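Local coordinates for Pre-mRNA-splicing factor SAD1 (Saccharomyces cerevisiae, PDB 4MSX), which promotes assembly of newly made U4 snRNA into the U4/U6 snRNP and is required for pre-mRNA splicing, although it is a catalytically inactive deubiquitinase, at residues H290-K295 with P372-F377; D341-N346 with N394-E399. One frame throughout, in Å; residues are numbered along the deposited sequence.

Contact 1 (H290-K295 with P372-F377)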
loop_
_atom_site.group_PDB
_atom_site.type_symbol
_atom_site.label_atom_id
_atom_site.label_comp_id
_atom_site.label_asym_id
_atom_site.label_seq_id
_atom_site.Cartn_x
_atom_site.Cartn_y
_atom_site.Cartn_z
ATOM N N HIS A 290 -1.470 -16.159 9.895
ATOM C CA HIS A 290 -2.789 -16.637 10.194
ATOM C C HIS A 290 -3.805 -16.156 9.177
ATOM O O HIS A 290 -4.705 -16.893 8.758
ATOM C CB HIS A 290 -3.274 -16.155 11.591
ATOM C CG HIS A 290 -4.709 -16.477 11.823
ATOM N ND1 HIS A 290 -5.146 -17.762 12.071
ATOM C CD2 HIS A 290 -5.817 -15.710 11.751
ATOM C CE1 HIS A 290 -6.463 -17.762 12.178
ATOM N NE2 HIS A 290 -6.893 -16.530 11.987
ATOM N N SER A 291 -3.684 -14.900 8.760
ATOM C CA SER A 291 -4.768 -14.327 7.980
ATOM C C SER A 291 -4.651 -14.512 6.446
ATOM O O SER A 291 -5.663 -14.459 5.747
ATOM C CB SER A 291 -4.860 -12.827 8.258
ATOM O OG SER A 291 -5.200 -12.616 9.619
ATOM N N CYS A 292 -3.421 -14.659 5.951
ATOM C CA CYS A 292 -3.157 -14.541 4.501
ATOM C C CYS A 292 -2.576 -15.803 3.880
ATOM O O CYS A 292 -2.512 -15.934 2.638
ATOM C CB CYS A 292 -2.164 -13.363 4.249
ATOM S SG CYS A 292 -2.922 -11.826 4.711
ATOM N N LYS A 293 -2.092 -16.715 4.705
ATOM C CA LYS A 293 -1.300 -17.810 4.163
ATOM C C LYS A 293 -2.169 -19.046 3.906
ATOM O O LYS A 293 -2.809 -19.586 4.807
ATOM C CB LYS A 293 -0.114 -18.131 5.064
ATOM C CG LYS A 293 0.706 -19.336 4.557
ATOM C CD LYS A 293 2.020 -19.505 5.317
ATOM C CE LYS A 293 3.104 -18.539 4.803
ATOM N NZ LYS A 293 4.396 -18.628 5.571
ATOM N N GLY A 294 -2.283 -19.404 2.637
ATOM C CA GLY A 294 -3.085 -20.541 2.226
ATOM C C GLY A 294 -2.207 -21.762 2.126
ATOM O O GLY A 294 -0.977 -21.675 2.279
ATOM N N LYS A 295 -2.804 -22.926 1.835
ATOM C CA LYS A 295 -1.993 -24.109 1.588
ATOM C C LYS A 295 -2.669 -24.907 0.494
ATOM O O LYS A 295 -3.903 -25.036 0.478
ATOM C CB LYS A 295 -1.881 -24.995 2.844
ATOM C CG LYS A 295 -1.171 -24.348 3.990
ATOM C CD LYS A 295 -0.981 -25.328 5.163
ATOM C CE LYS A 295 -0.360 -24.605 6.380
ATOM N NZ LYS A 295 -0.132 -25.532 7.518
ATOM N N PRO A 372 -7.415 -19.222 3.664
ATOM C CA PRO A 372 -7.159 -18.108 4.585
ATOM C C PRO A 372 -8.305 -17.125 4.639
ATOM O O PRO A 372 -9.121 -17.112 3.730
ATOM C CB PRO A 372 -5.893 -17.417 3.973
ATOM C CG PRO A 372 -5.950 -17.734 2.504
ATOM C CD PRO A 372 -6.649 -19.127 2.398
ATOM N N GLN A 373 -8.346 -16.271 5.671
ATOM C CA GLN A 373 -9.307 -15.182 5.693
ATOM C C GLN A 373 -9.138 -14.307 4.413
ATOM O O GLN A 373 -10.127 -13.810 3.855
ATOM C CB GLN A 373 -9.067 -14.277 6.931
ATOM C CG GLN A 373 -10.058 -13.166 7.011
ATOM C CD GLN A 373 -11.452 -13.707 7.443
ATOM O OE1 GLN A 373 -11.600 -14.906 7.780
ATOM N NE2 GLN A 373 -12.470 -12.847 7.401
ATOM N N PHE A 374 -7.893 -14.068 3.988
ATOM C CA PHE A 374 -7.654 -13.280 2.747
ATOM C C PHE A 374 -6.943 -14.168 1.746
ATOM O O PHE A 374 -5.803 -14.568 1.988
ATOM C CB PHE A 374 -6.781 -12.025 3.046
ATOM C CG PHE A 374 -7.440 -11.086 3.972
ATOM C CD1 PHE A 374 -8.374 -10.192 3.506
ATOM C CD2 PHE A 374 -7.206 -11.181 5.357
ATOM C CE1 PHE A 374 -9.013 -9.297 4.396
ATOM C CE2 PHE A 374 -7.871 -10.332 6.273
ATOM C CZ PHE A 374 -8.782 -9.401 5.793
ATOM N N LEU A 375 -7.631 -14.480 0.653
ATOM C CA LEU A 375 -7.126 -15.358 -0.414
ATOM C C LEU A 375 -6.755 -14.444 -1.565
ATOM O O LEU A 375 -7.601 -13.698 -2.085
ATOM C CB LEU A 375 -8.265 -16.337 -0.807
ATOM C CG LEU A 375 -7.977 -17.402 -1.875
ATOM C CD1 LEU A 375 -6.727 -18.221 -1.501
ATOM C CD2 LEU A 375 -9.228 -18.318 -2.029
ATOM N N ILE A 376 -5.468 -14.462 -1.921
ATOM C CA ILE A 376 -4.934 -13.553 -2.932
ATOM C C ILE A 376 -4.602 -14.351 -4.185
ATOM O O ILE A 376 -3.799 -15.309 -4.127
ATOM C CB ILE A 376 -3.638 -12.888 -2.397
ATOM C CG1 ILE A 376 -3.908 -12.249 -1.040
ATOM C CG2 ILE A 376 -3.114 -11.839 -3.453
ATOM C CD1 ILE A 376 -2.604 -11.660 -0.338
ATOM N N PHE A 377 -5.215 -13.968 -5.299
ATOM C CA PHE A 377 -4.967 -14.659 -6.565
ATOM C C PHE A 377 -4.081 -13.793 -7.426
ATOM O O PHE A 377 -4.207 -12.570 -7.427
ATOM C CB PHE A 377 -6.254 -14.803 -7.373
ATOM C CG PHE A 377 -7.294 -15.699 -6.720
ATOM C CD1 PHE A 377 -6.913 -16.865 -6.074
ATOM C CD2 PHE A 377 -8.636 -15.365 -6.790
ATOM C CE1 PHE A 377 -7.874 -17.722 -5.496
ATOM C CE2 PHE A 377 -9.621 -16.210 -6.190
ATOM C CZ PHE A 377 -9.233 -17.358 -5.540
HETATM O O HOH W 1 -7.386 -17.058 8.208
HETATM O O HOH W 2 -3.706 -15.836 -0.064
#

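Contact 2 (D341-N346 with N394-E399). With ACT (acetate ion), chain C.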
loop_
_atom_site.group_PDB
_atom_site.type_symbol
_atom_site.label_atom_id
_atom_site.label_comp_id
_atom_site.label_asym_id
_atom_site.label_seq_id
_atom_site.Cartn_x
_atom_site.Cartn_y
_atom_site.Cartn_z
ATOM N N ASP A 341 -15.391 -12.671 -30.215
ATOM C CA ASP A 341 -14.186 -13.129 -30.971
ATOM C C ASP A 341 -12.923 -13.336 -30.072
ATOM O O ASP A 341 -11.925 -13.896 -30.536
ATOM C CB ASP A 341 -13.747 -12.092 -32.036
ATOM C CG ASP A 341 -14.709 -11.983 -33.229
ATOM O OD1 ASP A 341 -15.447 -12.961 -33.512
ATOM O OD2 ASP A 341 -14.699 -10.906 -33.892
ATOM N N LEU A 342 -12.938 -12.830 -28.834
ATOM C CA LEU A 342 -11.735 -12.863 -27.974
ATOM C C LEU A 342 -11.836 -13.979 -26.903
ATOM O O LEU A 342 -12.916 -14.347 -26.496
ATOM C CB LEU A 342 -11.539 -11.487 -27.294
ATOM C CG LEU A 342 -11.371 -10.262 -28.215
ATOM C CD1 LEU A 342 -11.174 -8.978 -27.380
ATOM C CD2 LEU A 342 -10.205 -10.431 -29.200
ATOM N N PRO A 343 -10.704 -14.519 -26.447
ATOM C CA PRO A 343 -10.867 -15.613 -25.495
ATOM C C PRO A 343 -11.396 -15.115 -24.148
ATOM O O PRO A 343 -11.080 -13.993 -23.717
ATOM C CB PRO A 343 -9.451 -16.190 -25.365
ATOM C CG PRO A 343 -8.553 -15.276 -26.056
ATOM C CD PRO A 343 -9.333 -14.413 -26.975
ATOM N N GLN A 344 -12.219 -15.929 -23.504
ATOM C CA GLN A 344 -12.814 -15.573 -22.210
ATOM C C GLN A 344 -12.780 -16.805 -21.346
ATOM O O GLN A 344 -12.805 -17.946 -21.856
ATOM C CB GLN A 344 -14.276 -15.156 -22.325
ATOM C CG GLN A 344 -14.545 -13.943 -23.144
ATOM C CD GLN A 344 -16.014 -13.872 -23.633
ATOM O OE1 GLN A 344 -16.257 -13.630 -24.814
ATOM N NE2 GLN A 344 -16.971 -14.072 -22.735
ATOM N N ILE A 345 -12.752 -16.587 -20.044
ATOM C CA ILE A 345 -12.840 -17.690 -19.107
ATOM C C ILE A 345 -13.375 -17.200 -17.779
ATOM O O ILE A 345 -13.042 -16.086 -17.342
ATOM C CB ILE A 345 -11.472 -18.372 -18.903
ATOM C CG1 ILE A 345 -11.709 -19.710 -18.193
ATOM C CG2 ILE A 345 -10.485 -17.469 -18.071
ATOM C CD1 ILE A 345 -10.559 -20.631 -18.208
ATOM N N ASN A 346 -14.205 -17.993 -17.107
ATOM C CA ASN A 346 -14.733 -17.547 -15.823
ATOM C C ASN A 346 -13.746 -17.928 -14.733
ATOM O O ASN A 346 -13.083 -18.984 -14.807
ATOM C CB ASN A 346 -16.081 -18.202 -15.499
ATOM C CG ASN A 346 -16.839 -17.444 -14.382
ATOM O OD1 ASN A 346 -16.598 -17.653 -13.182
ATOM N ND2 ASN A 346 -17.735 -16.533 -14.782
ATOM N N ASN A 394 -0.704 -12.576 -21.856
ATOM C CA ASN A 394 -1.935 -13.328 -22.050
ATOM C C ASN A 394 -3.140 -12.424 -21.746
ATOM O O ASN A 394 -3.410 -12.086 -20.564
ATOM C CB ASN A 394 -1.923 -14.573 -21.147
ATOM C CG ASN A 394 -3.099 -15.501 -21.413
ATOM O OD1 ASN A 394 -4.212 -15.047 -21.604
ATOM N ND2 ASN A 394 -2.837 -16.802 -21.435
ATOM N N GLN A 395 -3.881 -12.025 -22.785
ATOM C CA GLN A 395 -4.989 -11.087 -22.577
ATOM C C GLN A 395 -6.375 -11.737 -22.506
ATOM O O GLN A 395 -7.385 -11.076 -22.765
ATOM C CB GLN A 395 -4.975 -9.985 -23.630
ATOM C CG GLN A 395 -3.655 -9.232 -23.653
ATOM C CD GLN A 395 -3.732 -8.022 -24.577
ATOM O OE1 GLN A 395 -4.642 -7.209 -24.442
ATOM N NE2 GLN A 395 -2.820 -7.944 -25.565
ATOM N N THR A 396 -6.417 -13.004 -22.088
ATOM C CA THR A 396 -7.689 -13.709 -21.903
ATOM C C THR A 396 -8.564 -12.899 -20.964
ATOM O O THR A 396 -8.107 -12.417 -19.902
ATOM C CB THR A 396 -7.479 -15.142 -21.342
ATOM O OG1 THR A 396 -6.615 -15.885 -22.216
ATOM C CG2 THR A 396 -8.781 -15.870 -21.181
ATOM N N LEU A 397 -9.829 -12.731 -21.337
ATOM C CA LEU A 397 -10.761 -11.998 -20.504
ATOM C C LEU A 397 -11.245 -12.849 -19.347
ATOM O O LEU A 397 -11.994 -13.824 -19.529
ATOM C CB LEU A 397 -11.925 -11.467 -21.328
ATOM C CG LEU A 397 -12.976 -10.692 -20.519
ATOM C CD1 LEU A 397 -12.321 -9.507 -19.857
ATOM C CD2 LEU A 397 -14.076 -10.242 -21.496
ATOM N N VAL A 398 -10.818 -12.481 -18.137
ATOM C CA VAL A 398 -11.215 -13.222 -16.943
ATOM C C VAL A 398 -12.497 -12.640 -16.340
ATOM O O VAL A 398 -12.552 -11.469 -15.887
ATOM C CB VAL A 398 -10.075 -13.235 -15.823
ATOM C CG1 VAL A 398 -10.571 -13.981 -14.594
ATOM C CG2 VAL A 398 -8.818 -13.872 -16.338
ATOM N N GLU A 399 -13.537 -13.466 -16.337
ATOM C CA GLU A 399 -14.849 -13.058 -15.844
ATOM C C GLU A 399 -15.057 -13.414 -14.377
ATOM O O GLU A 399 -14.802 -14.538 -13.969
ATOM C CB GLU A 399 -15.931 -13.689 -16.741
ATOM C CG GLU A 399 -15.728 -13.091 -18.152
ATOM C CD GLU A 399 -16.438 -13.795 -19.275
ATOM O OE1 GLU A 399 -16.294 -13.283 -20.416
ATOM O OE2 GLU A 399 -17.107 -14.825 -19.042
HETATM C C ACT C . 1.155 -16.613 -20.649
HETATM O O ACT C . 1.814 -16.718 -19.564
HETATM O OXT ACT C . 0.134 -17.400 -20.848
HETATM C CH3 ACT C . 1.600 -15.551 -21.632
HETATM O O HOH W 3 -9.497 -11.550 -24.580
#

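Contact 1 (H290-K295 with P372-F377)
Ser291 O receives the backbone N-H of Phe374 at 2.9 Å (Ser291 O to Phe374 N), with an N-H...O angle of 159°. This is the one direct hydrogen bond between the two segments, and the side chain of Pro372 packs beside it. From its CB outward, the proline ring runs along the turn 291-294. Pro372 CB sits 3.5 Å from Ser291 O, CG lies 3.9 Å from Cys292 O, and CD reaches Gly294 CA at 3.8 Å, so the ring lies along the backbone where helix 282-292 passes into strand 294-299. The last turn of a helix leaves carbonyls without N-H partners further along the helix. Here several are met by residues 373-376, partly through water: one water donates to His290 O and accepts from Gln373 N at 2.8 Å (Gln373 N to that water's O), while a second accepts from Ile376 N (2.9 Å from Ile376 N to the water O) and probably donates to Cys292 O. Arg370 adds side-chain hydrogen bonds to His290 O and Lys293 O. The location is consistent with the junction of fingers and palm in the hand-like USP fold, since strand 294-299 belongs to a three-stranded sheet and strand 374-379 to the larger mixed sheet. On the side of Phe374, CG is anti to the carbonyl carbon and beside the backbone N (chi1 -63°), which brings the ring to the helix end: Ser291 O sits at the ring edge, near its plane, 3.6 Å from Phe374 CD2. Cys292 SG makes a sulfur-aromatic contact with this ring, 5.4 Å from the Phe374 centroid and 59° off the ring normal, an oblique approach. Elsewhere the phenylalanine side chain touches Val477 and Glu479 of strand 472-480.

Contact 2 (D341-N346 with N394-E399)
Gln344 and Glu399 meet through their polar ends on one face of a two-stranded parallel sheet formed by strands 344-346 and 397-399. Gln344 NE2 approaches the syn lone pair of Glu399 OE1 at 2.5 Å, but with an N-H...O angle of 134° and OE1 29° out of the Gln344 amide plane the contact is too short and poorly directed to be read as a well-formed bond. The amide and carboxylate planes stand 53° apart. Both chains leave their backbones with CG anti to the carbonyl carbon and run on extended, which carries the two groups together. Beneath them, the backbones alternate as parallel strands do: Leu397 N binds Pro343 O (3.0 Å), Ile345 N binds Leu397 O (2.9 Å), and Glu399 N binds Ile345 O (2.8 Å). Ile345, on the other face, touches Thr396 CG2 with its CG2 at 3.9 Å, and Leu350 of helix 347-350 touches Ile345 and Val398. Further out, Asn394 OD1 closes an Asx turn by accepting from Thr396 N (3.0 Å) and also from Thr396 OG1 (2.6 Å), both in its carbonyl plane. Arg381 NH1 grips the carbonyls of Asn394 and Thr396, and Asn346 OD1 caps helix 347-350 at Thr348 N. Ile345 and Val398 thus face the helix, while Gln344, Glu399 and Asn346 share the other face with Leu397, where a neutral amide may help to stabilise the glutamate's negative charge.

How the contacts relate
The two contacts interlock along the chain: their segments come in the order 290-295, 341-346, 372-377, 394-399, so each contact spans one segment of the other. All four lie within the USP range. The contact centres are 25 Å apart, and their nearest atoms about 8 Å, without touching. Contact 1 joins helix 282-292 and strand 294-299 to strand 374-379 of the large mixed sheet, whereas contact 2 forms a separate parallel pair further from the centre of the chain. Strands 374-379 and 397-399 are consecutive in the chain, and strand 472-480 touches both Phe374 and Val398. Because the segments alternate, the two contacts together tie parts of residues 290-399 into one domain, well away from the zinc site.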